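Local coordinates for variant surface glycoprotein MITat 1.13 (Trypanosoma brucei, PDB 6Z8H) that probably forms, with many copies of itself, the dense surface coat by which the parasite evades the immune response of its host, at residues A[59-64]-A[281-286]; A[100-105]-A[277-282]; A[133-138]-A[152-157]. All coordinates share one frame; numbering follows the deposited sequence.

Contact 1: A[59-64]-A[281-286]; sequences ERENSE and SSLITD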
loop_
_atom_site.group_PDB
_atom_site.type_symbol
_atom_site.label_atom_id
_atom_site.label_comp_id
_atom_site.label_asym_id
_atom_site.label_seq_id
_atom_site.Cartn_x
_atom_site.Cartn_y
_atom_site.Cartn_z
ATOM N N GLU A 59 -9.776 6.643 13.736
ATOM C CA GLU A 59 -10.021 7.997 13.249
ATOM C C GLU A 59 -11.439 8.125 12.740
ATOM O O GLU A 59 -12.074 9.186 12.901
ATOM C CB GLU A 59 -9.021 8.365 12.150
ATOM C CG GLU A 59 -8.984 9.826 11.715
ATOM C CD GLU A 59 -10.078 10.248 10.750
ATOM O OE1 GLU A 59 -10.660 9.415 10.019
ATOM O OE2 GLU A 59 -10.362 11.468 10.713
ATOM N N ARG A 60 -11.951 7.088 12.076
ATOM C CA ARG A 60 -13.343 7.131 11.635
ATOM C C ARG A 60 -14.276 7.239 12.827
ATOM O O ARG A 60 -15.213 8.042 12.817
ATOM C CB ARG A 60 -13.695 5.904 10.789
ATOM C CG ARG A 60 -15.179 5.755 10.486
ATOM C CD ARG A 60 -15.525 4.483 9.718
ATOM N NE ARG A 60 -15.567 3.303 10.578
ATOM C CZ ARG A 60 -14.753 2.259 10.467
ATOM N NH1 ARG A 60 -13.829 2.212 9.511
ATOM N NH2 ARG A 60 -14.874 1.236 11.301
ATOM N N GLU A 61 -14.015 6.451 13.870
ATOM C CA GLU A 61 -14.836 6.489 15.069
ATOM C C GLU A 61 -14.683 7.811 15.798
ATOM O O GLU A 61 -15.667 8.345 16.305
ATOM C CB GLU A 61 -14.485 5.343 16.021
ATOM C CG GLU A 61 -14.884 3.973 15.528
ATOM C CD GLU A 61 -14.621 2.886 16.546
ATOM O OE1 GLU A 61 -14.263 3.193 17.701
ATOM O OE2 GLU A 61 -14.759 1.717 16.172
ATOM N N ASN A 62 -13.466 8.360 15.859
ATOM C CA ASN A 62 -13.257 9.638 16.529
ATOM C C ASN A 62 -13.923 10.784 15.761
ATOM O O ASN A 62 -14.504 11.689 16.375
ATOM C CB ASN A 62 -11.764 9.915 16.715
ATOM C CG ASN A 62 -11.143 9.116 17.855
ATOM O OD1 ASN A 62 -11.828 8.730 18.798
ATOM N ND2 ASN A 62 -9.826 8.842 17.752
ATOM N N SER A 63 -13.853 10.783 14.429
ATOM C CA SER A 63 -14.553 11.815 13.675
ATOM C C SER A 63 -16.047 11.755 13.933
ATOM O O SER A 63 -16.678 12.803 14.160
ATOM C CB SER A 63 -14.314 11.622 12.184
ATOM O OG SER A 63 -12.982 11.912 11.837
ATOM N N GLU A 64 -16.627 10.547 13.950
ATOM C CA GLU A 64 -18.052 10.401 14.238
ATOM C C GLU A 64 -18.377 10.857 15.659
ATOM O O GLU A 64 -19.375 11.555 15.892
ATOM C CB GLU A 64 -18.483 8.947 14.074
ATOM C CG GLU A 64 -19.946 8.688 14.339
ATOM C CD GLU A 64 -20.369 7.268 14.022
ATOM O OE1 GLU A 64 -20.402 6.905 12.828
ATOM O OE2 GLU A 64 -20.655 6.505 14.973
ATOM N N SER A 281 -4.130 5.649 18.401
ATOM C CA SER A 281 -4.581 4.599 19.306
ATOM C C SER A 281 -5.599 5.086 20.334
ATOM O O SER A 281 -6.218 4.249 20.999
ATOM C CB SER A 281 -3.402 3.962 20.052
ATOM O OG SER A 281 -2.739 4.861 20.911
ATOM N N SER A 282 -5.811 6.404 20.479
ATOM C CA SER A 282 -6.672 6.944 21.522
ATOM C C SER A 282 -8.065 7.185 20.960
ATOM O O SER A 282 -8.214 7.581 19.798
ATOM C CB SER A 282 -6.102 8.264 22.035
ATOM O OG SER A 282 -4.863 8.057 22.679
ATOM N N LEU A 283 -9.078 6.948 21.793
ATOM C CA LEU A 283 -10.474 7.068 21.407
ATOM C C LEU A 283 -11.197 8.057 22.310
ATOM O O LEU A 283 -11.065 8.009 23.540
ATOM C CB LEU A 283 -11.205 5.733 21.470
ATOM C CG LEU A 283 -10.925 4.685 20.394
ATOM C CD1 LEU A 283 -11.651 3.393 20.774
ATOM C CD2 LEU A 283 -11.351 5.132 19.009
ATOM N N ILE A 284 -11.976 8.946 21.684
ATOM C CA ILE A 284 -12.836 9.866 22.417
ATOM C C ILE A 284 -13.770 9.118 23.352
ATOM O O ILE A 284 -14.099 9.623 24.426
ATOM C CB ILE A 284 -13.612 10.717 21.389
ATOM C CG1 ILE A 284 -12.676 11.724 20.731
ATOM C CG2 ILE A 284 -14.780 11.460 22.056
ATOM C CD1 ILE A 284 -13.214 12.357 19.472
ATOM N N THR A 285 -14.193 7.906 22.992
ATOM C CA THR A 285 -15.127 7.144 23.815
ATOM C C THR A 285 -14.442 6.455 24.999
ATOM O O THR A 285 -15.114 5.780 25.779
ATOM C CB THR A 285 -15.862 6.101 22.965
ATOM O OG1 THR A 285 -14.889 5.317 22.273
ATOM C CG2 THR A 285 -16.813 6.744 21.967
ATOM N N ASP A 286 -13.134 6.636 25.160
ATOM C CA ASP A 286 -12.380 6.140 26.305
ATOM C C ASP A 286 -12.253 7.266 27.336
ATOM O O ASP A 286 -11.515 8.234 27.125
ATOM C CB ASP A 286 -11.007 5.667 25.834
ATOM C CG ASP A 286 -10.130 5.211 26.967
ATOM O OD1 ASP A 286 -10.612 5.169 28.123
ATOM O OD2 ASP A 286 -8.945 4.892 26.691
HETATM O O HOH W 1 -15.284 4.785 19.675
HETATM O O HOH W 2 -14.172 7.515 19.880
#
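The carboxamide of Asn62 lies along the backbone of 282-284 and is bonded at both of its ends. Its ND2 donates to Ser282 O at 2.9 Å. That acceptor lies in the amide plane of Asn62, and the bond is nearly straight, with an angle of 167° at the hydrogen. On the other end, Asn62 OD1 accepts from Ile284 N at 2.9 Å. This donor is tilted 33° from the plane of the side-chain carbonyl, whereas Ser282 O lies in the amide plane. Together the two bonds fix the rotation of the amide and settle which end is oxygen. Asn62 CG lies beside the backbone N (chi1 -77°), which swings the amide out from the helix to the loop. A water also donates to Asn62 OD1 and accepts from Thr285 N, extending the grip by one residue.

The asparagine sits on helix 34-75, one of the two long helices of the A-type VSG N-terminal domain. The residues it holds include the start of a type I beta turn, Leu283 to Asp286. Asp286 is the N-cap of helix 287-291, and its OD1 accepts from Asn288 N.

Apolar side chains fill in around the amide. Ile284 CD1 reaches the helix backbone, 3.4 Å from Asn62 O. Ile284 also packs on Ala65 and Leu69 of the same helix and on Ala91 of helix 78-129. Leu283 CD2 approaches Asn62 OD1 at 3.6 Å and also meets the carboxylate of Glu61, OE1 lying 3.7 Å away. The Glu61 chain is extended beyond CG and crosses the leucine obliquely. A second water bridges Glu61 OE1, to which it donates at 2.7 Å, and Thr285 OG1.

Contact 2: A[100-105]-A[277-282]; sequences RELATA and STPCSS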
loop_
_atom_site.group_PDB
_atom_site.type_symbol
_atom_site.label_atom_id
_atom_site.label_comp_id
_atom_site.label_asym_id
_atom_site.label_seq_id
_atom_site.Cartn_x
_atom_site.Cartn_y
_atom_site.Cartn_z
ATOM N N ARG A 100 -3.049 13.604 12.931
ATOM C CA ARG A 100 -1.665 13.969 12.638
ATOM C C ARG A 100 -0.750 12.763 12.734
ATOM O O ARG A 100 0.175 12.616 11.929
ATOM C CB ARG A 100 -1.193 15.064 13.587
ATOM C CG ARG A 100 -1.871 16.361 13.270
ATOM C CD ARG A 100 -1.386 17.560 14.100
ATOM N NE ARG A 100 -2.037 18.795 13.677
ATOM C CZ ARG A 100 -1.538 19.656 12.794
ATOM N NH1 ARG A 100 -0.363 19.417 12.227
ATOM N NH2 ARG A 100 -2.222 20.753 12.483
ATOM N N GLU A 101 -1.015 11.885 13.697
ATOM C CA GLU A 101 -0.244 10.659 13.808
ATOM C C GLU A 101 -0.405 9.808 12.558
ATOM O O GLU A 101 0.563 9.192 12.084
ATOM C CB GLU A 101 -0.689 9.901 15.056
ATOM C CG GLU A 101 -0.112 10.498 16.349
ATOM C CD GLU A 101 -0.561 9.778 17.625
ATOM O OE1 GLU A 101 -1.475 8.915 17.575
ATOM O OE2 GLU A 101 -0.004 10.111 18.688
ATOM N N LEU A 102 -1.634 9.685 12.061
ATOM C CA LEU A 102 -1.860 8.940 10.829
ATOM C C LEU A 102 -1.147 9.578 9.651
ATOM O O LEU A 102 -0.539 8.869 8.849
ATOM C CB LEU A 102 -3.351 8.754 10.577
ATOM C CG LEU A 102 -4.067 7.741 11.448
ATOM C CD1 LEU A 102 -5.547 7.842 11.404
ATOM C CD2 LEU A 102 -3.612 6.329 11.009
ATOM N N ALA A 103 -1.191 10.902 9.516
ATOM C CA ALA A 103 -0.542 11.546 8.377
ATOM C C ALA A 103 0.971 11.362 8.418
ATOM O O ALA A 103 1.607 11.188 7.372
ATOM C CB ALA A 103 -0.914 13.026 8.352
ATOM N N THR A 104 1.563 11.348 9.616
ATOM C CA THR A 104 3.003 11.099 9.731
ATOM C C THR A 104 3.338 9.644 9.376
ATOM O O THR A 104 4.335 9.354 8.679
ATOM C CB THR A 104 3.474 11.442 11.150
ATOM O OG1 THR A 104 3.253 12.841 11.385
ATOM C CG2 THR A 104 4.959 11.130 11.375
ATOM N N ALA A 105 2.501 8.714 9.835
ATOM C CA ALA A 105 2.758 7.303 9.588
ATOM C C ALA A 105 2.531 6.921 8.130
ATOM O O ALA A 105 3.211 6.015 7.620
ATOM C CB ALA A 105 1.830 6.447 10.439
ATOM N N SER A 277 4.483 3.399 14.738
ATOM C CA SER A 277 3.974 2.042 14.618
ATOM C C SER A 277 2.518 1.902 15.024
ATOM O O SER A 277 1.846 0.985 14.558
ATOM C CB SER A 277 4.824 1.085 15.456
ATOM O OG SER A 277 6.182 1.062 15.049
ATOM N N THR A 278 2.002 2.767 15.890
ATOM C CA THR A 278 0.654 2.596 16.436
ATOM C C THR A 278 -0.057 3.939 16.433
ATOM O O THR A 278 -0.392 4.484 17.494
ATOM C CB THR A 278 0.675 2.017 17.858
ATOM O OG1 THR A 278 1.495 2.818 18.735
ATOM C CG2 THR A 278 1.194 0.570 17.898
ATOM N N PRO A 279 -0.303 4.497 15.257
ATOM C CA PRO A 279 -0.957 5.812 15.178
ATOM C C PRO A 279 -2.420 5.752 15.564
ATOM O O PRO A 279 -3.120 4.767 15.373
ATOM C CB PRO A 279 -0.821 6.187 13.699
ATOM C CG PRO A 279 -0.798 4.839 12.993
ATOM C CD PRO A 279 -0.027 3.910 13.930
ATOM N N CYS A 280 -2.905 6.874 16.108
ATOM C CA CYS A 280 -4.324 7.054 16.423
ATOM C C CYS A 280 -4.849 5.925 17.310
ATOM O O CYS A 280 -5.872 5.299 17.019
ATOM C CB CYS A 280 -5.191 7.179 15.170
ATOM S SG CYS A 280 -6.907 7.673 15.702
ATOM N N SER A 281 -4.130 5.649 18.401
ATOM C CA SER A 281 -4.581 4.599 19.306
ATOM C C SER A 281 -5.599 5.086 20.334
ATOM O O SER A 281 -6.218 4.249 20.999
ATOM C CB SER A 281 -3.402 3.962 20.052
ATOM O OG SER A 281 -2.739 4.861 20.911
ATOM N N SER A 282 -5.811 6.404 20.479
ATOM C CA SER A 282 -6.672 6.944 21.522
ATOM C C SER A 282 -8.065 7.185 20.960
ATOM O O SER A 282 -8.214 7.581 19.798
ATOM C CB SER A 282 -6.102 8.264 22.035
ATOM O OG SER A 282 -4.863 8.057 22.679
HETATM O O HOH W 3 -1.253 6.520 19.084
HETATM O O HOH W 4 -4.104 8.684 19.301
#
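The disulfide between Cys98 and Cys280 ties a loop to helix 78-129, and this contact includes Cys280, one half of it, where Glu101 and Leu102 meet Pro279 and Cys280. Glu101 OE1 accepts from Cys280 N at 2.9 Å. It uses the anti lone pair, the one turned away from the other carboxylate oxygen, and the bond is bent to 151° at the hydrogen. The glutamate chain is extended beyond CG, which carries the carboxylate across to the loop. Two waters also donate to Glu101 OE1. One of them donates to Thr278 O and accepts from Ser281 N; the other accepts from Ser282 N. The one oxygen thus holds one loop N-H directly and reaches three more backbone groups through the two waters.

In the A-type VSG N-terminal domain helix 78-129 runs with a long partner, helix 34-75. The loop reaches that helix too: Asn58 ND2 donates to Cys280 O.

The apolar part centres on Pro279. Its CG meets Leu102 CD2 at 3.8 Å and Ala105 CB at 4.0 Å. The proline and leucine side chains cross at about a right angle. The other leucine branch, Leu102 CD1, packs against Cys280 CB at 3.8 Å. Pro279 CB rests on the helix backbone, 3.7 Å from Glu101 O. Cys280 SG is anti to its own backbone N (chi1 -171°), which carries the sulfur to Cys98 for the disulfide.

Contact 3: A[133-138]-A[152-157]; sequences LGEAKI and FRATSL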
loop_
_atom_site.group_PDB
_atom_site.type_symbol
_atom_site.label_atom_id
_atom_site.label_comp_id
_atom_site.label_asym_id
_atom_site.label_seq_id
_atom_site.Cartn_x
_atom_site.Cartn_y
_atom_site.Cartn_z
ATOM N N LEU A 133 18.275 -25.826 -11.507
ATOM C CA LEU A 133 17.750 -25.623 -12.854
ATOM C C LEU A 133 18.055 -26.833 -13.747
ATOM O O LEU A 133 18.195 -26.698 -14.967
ATOM C CB LEU A 133 18.279 -24.332 -13.469
ATOM C CG LEU A 133 17.501 -23.064 -13.061
ATOM C CD1 LEU A 133 18.104 -21.882 -13.634
ATOM C CD2 LEU A 133 16.071 -23.262 -13.490
ATOM N N GLY A 134 18.113 -28.027 -13.157
ATOM C CA GLY A 134 18.203 -29.247 -13.947
ATOM C C GLY A 134 19.591 -29.515 -14.516
ATOM O O GLY A 134 20.614 -28.943 -14.109
ATOM N N GLU A 135 19.608 -30.366 -15.542
ATOM C CA GLU A 135 20.875 -30.886 -16.057
ATOM C C GLU A 135 20.718 -31.318 -17.507
ATOM O O GLU A 135 19.612 -31.548 -18.008
ATOM C CB GLU A 135 21.448 -32.007 -15.165
ATOM C CG GLU A 135 20.487 -33.110 -14.881
ATOM C CD GLU A 135 20.925 -34.015 -13.712
ATOM O OE1 GLU A 135 22.089 -33.937 -13.228
ATOM O OE2 GLU A 135 20.068 -34.806 -13.266
ATOM N N ALA A 136 21.865 -31.432 -18.168
ATOM C CA ALA A 136 21.988 -32.087 -19.465
ATOM C C ALA A 136 22.847 -33.313 -19.245
ATOM O O ALA A 136 23.952 -33.186 -18.731
ATOM C CB ALA A 136 22.681 -31.161 -20.451
ATOM N N LYS A 137 22.344 -34.480 -19.620
ATOM C CA LYS A 137 23.091 -35.719 -19.421
ATOM C C LYS A 137 23.245 -36.419 -20.763
ATOM O O LYS A 137 22.257 -36.883 -21.337
ATOM C CB LYS A 137 22.397 -36.611 -18.397
ATOM C CG LYS A 137 23.213 -37.833 -17.981
ATOM C CD LYS A 137 22.560 -38.542 -16.780
ATOM C CE LYS A 137 22.238 -39.981 -17.137
ATOM N NZ LYS A 137 22.675 -40.910 -16.062
ATOM N N ILE A 138 24.470 -36.441 -21.265
ATOM C CA ILE A 138 24.811 -37.187 -22.471
ATOM C C ILE A 138 25.237 -38.593 -22.085
ATOM O O ILE A 138 26.102 -38.774 -21.218
ATOM C CB ILE A 138 25.933 -36.478 -23.244
ATOM C CG1 ILE A 138 25.459 -35.121 -23.748
ATOM C CG2 ILE A 138 26.448 -37.394 -24.380
ATOM C CD1 ILE A 138 26.585 -34.213 -24.186
ATOM N N PHE A 152 21.081 -37.299 -25.566
ATOM C CA PHE A 152 20.789 -36.468 -24.398
ATOM C C PHE A 152 19.610 -37.106 -23.688
ATOM O O PHE A 152 18.451 -36.888 -24.047
ATOM C CB PHE A 152 20.438 -35.051 -24.807
ATOM C CG PHE A 152 21.605 -34.251 -25.282
ATOM C CD1 PHE A 152 22.149 -34.450 -26.548
ATOM C CD2 PHE A 152 22.190 -33.317 -24.450
ATOM C CE1 PHE A 152 23.204 -33.670 -26.974
ATOM C CE2 PHE A 152 23.233 -32.550 -24.874
ATOM C CZ PHE A 152 23.752 -32.726 -26.116
ATOM N N ARG A 153 19.897 -37.944 -22.694
ATOM C CA ARG A 153 18.783 -38.618 -22.042
ATOM C C ARG A 153 18.177 -37.757 -20.943
ATOM O O ARG A 153 16.954 -37.735 -20.764
ATOM C CB ARG A 153 19.184 -39.979 -21.496
ATOM C CG ARG A 153 17.955 -40.842 -21.253
ATOM C CD ARG A 153 18.301 -42.157 -20.619
ATOM N NE ARG A 153 18.370 -42.089 -19.165
ATOM C CZ ARG A 153 17.311 -42.112 -18.360
ATOM N NH1 ARG A 153 16.088 -42.171 -18.868
ATOM N NH2 ARG A 153 17.479 -42.065 -17.046
ATOM N N ALA A 154 19.000 -37.023 -20.209
ATOM C CA ALA A 154 18.504 -35.998 -19.313
ATOM C C ALA A 154 18.643 -34.677 -20.047
ATOM O O ALA A 154 19.686 -34.418 -20.685
ATOM C CB ALA A 154 19.255 -35.968 -17.979
ATOM N N THR A 155 17.546 -33.914 -20.046
ATOM C CA THR A 155 17.497 -32.579 -20.579
ATOM C C THR A 155 16.587 -31.722 -19.724
ATOM O O THR A 155 15.826 -30.900 -20.246
ATOM C CB THR A 155 16.960 -32.549 -21.997
ATOM O OG1 THR A 155 15.715 -33.248 -22.036
ATOM C CG2 THR A 155 17.925 -33.176 -22.924
ATOM N N SER A 156 16.614 -31.938 -18.403
ATOM C CA SER A 156 15.851 -31.130 -17.456
ATOM C C SER A 156 16.355 -29.696 -17.348
ATOM O O SER A 156 15.681 -28.873 -16.715
ATOM C CB SER A 156 15.913 -31.789 -16.082
ATOM O OG SER A 156 17.255 -31.924 -15.659
ATOM N N LEU A 157 17.482 -29.363 -17.972
ATOM C CA LEU A 157 18.070 -28.037 -17.870
ATOM C C LEU A 157 17.050 -26.971 -18.245
ATOM O O LEU A 157 16.419 -27.039 -19.301
ATOM C CB LEU A 157 19.291 -27.923 -18.779
ATOM C CG LEU A 157 20.237 -26.755 -18.498
ATOM C CD1 LEU A 157 20.963 -26.908 -17.168
ATOM C CD2 LEU A 157 21.238 -26.537 -19.608
HETATM O O HOH W 5 17.288 -34.132 -14.092
#
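A classic beta bulge interrupts this antiparallel pair: Arg153 and Ala154 both face Lys137. Lys137 O takes the bond from Arg153 N at 2.9 Å. The nitrogen lies nearly along the C=O axis, but its N-H is bent, 132° at the hydrogen. Ala154 N reaches the same oxygen only weakly. In return, Lys137 N donates to Ala154 O at 2.9 Å in an almost straight bond, 173° at the hydrogen, although it comes from above the plane of that carbonyl. Lys137 and Ala154 form the hydrogen-bonded pair, and their side chains lie on one face. Their CB atoms are only 3.2 Å apart, tighter than usual for carbon. The extra residue shifts the register by one, so Ile138 pairs with Phe152 on the other face.

There the two side chains lie side by side and point the same way. Ile138 CG1 sits over one face of the Phe152 ring, 3.8 Å from its centroid, in a CH-pi contact. Ile138 CD1 lies 3.7 Å from Phe152 CZ.

At the other end a side-chain bond joins the backbone pairing. Ser156 OG accepts from Glu135 N at 2.8 Å, beside a weak bond from Leu157 N to Glu135 O. The hydroxyl stands between the backbone N and the carbonyl carbon (chi1 58°), turned toward the 133-138 segment. A water donates to Glu135 OE2 and is hydrogen-bonded to Ser156 OG.

Strand 135-139 follows helix 78-129 and lies between strands 152-155 and 221-229, with backbone bonds between Ala136 and Leu224 and between Ile138 and Leu222. Strand 152-155 is outermost in this chain's sheet and meets the second subunit, whose Asn252 bonds to Thr155 O and Leu157 O and whose Ile249 packs on Phe152.

From the N terminus the chain runs along helix 34-75, which gives contact 1 its first segment, and then helix 78-129, which does the same for contact 2. It next enters the sheet, where contact 3 closes a short loop between strands 135-139 and 152-155. This hairpin is nested inside the much longer loops closed by contacts 1 and 2. Those two end on the same loop, between helices 260-273 and 287-291, and share Ser281 and Ser282. Their centres lie about 12 Å apart, and Glu59 packs on Leu102 between them. They tie that loop to both long helices. Contact 3 lies far off, its centre about 64 Å from that of contact 1.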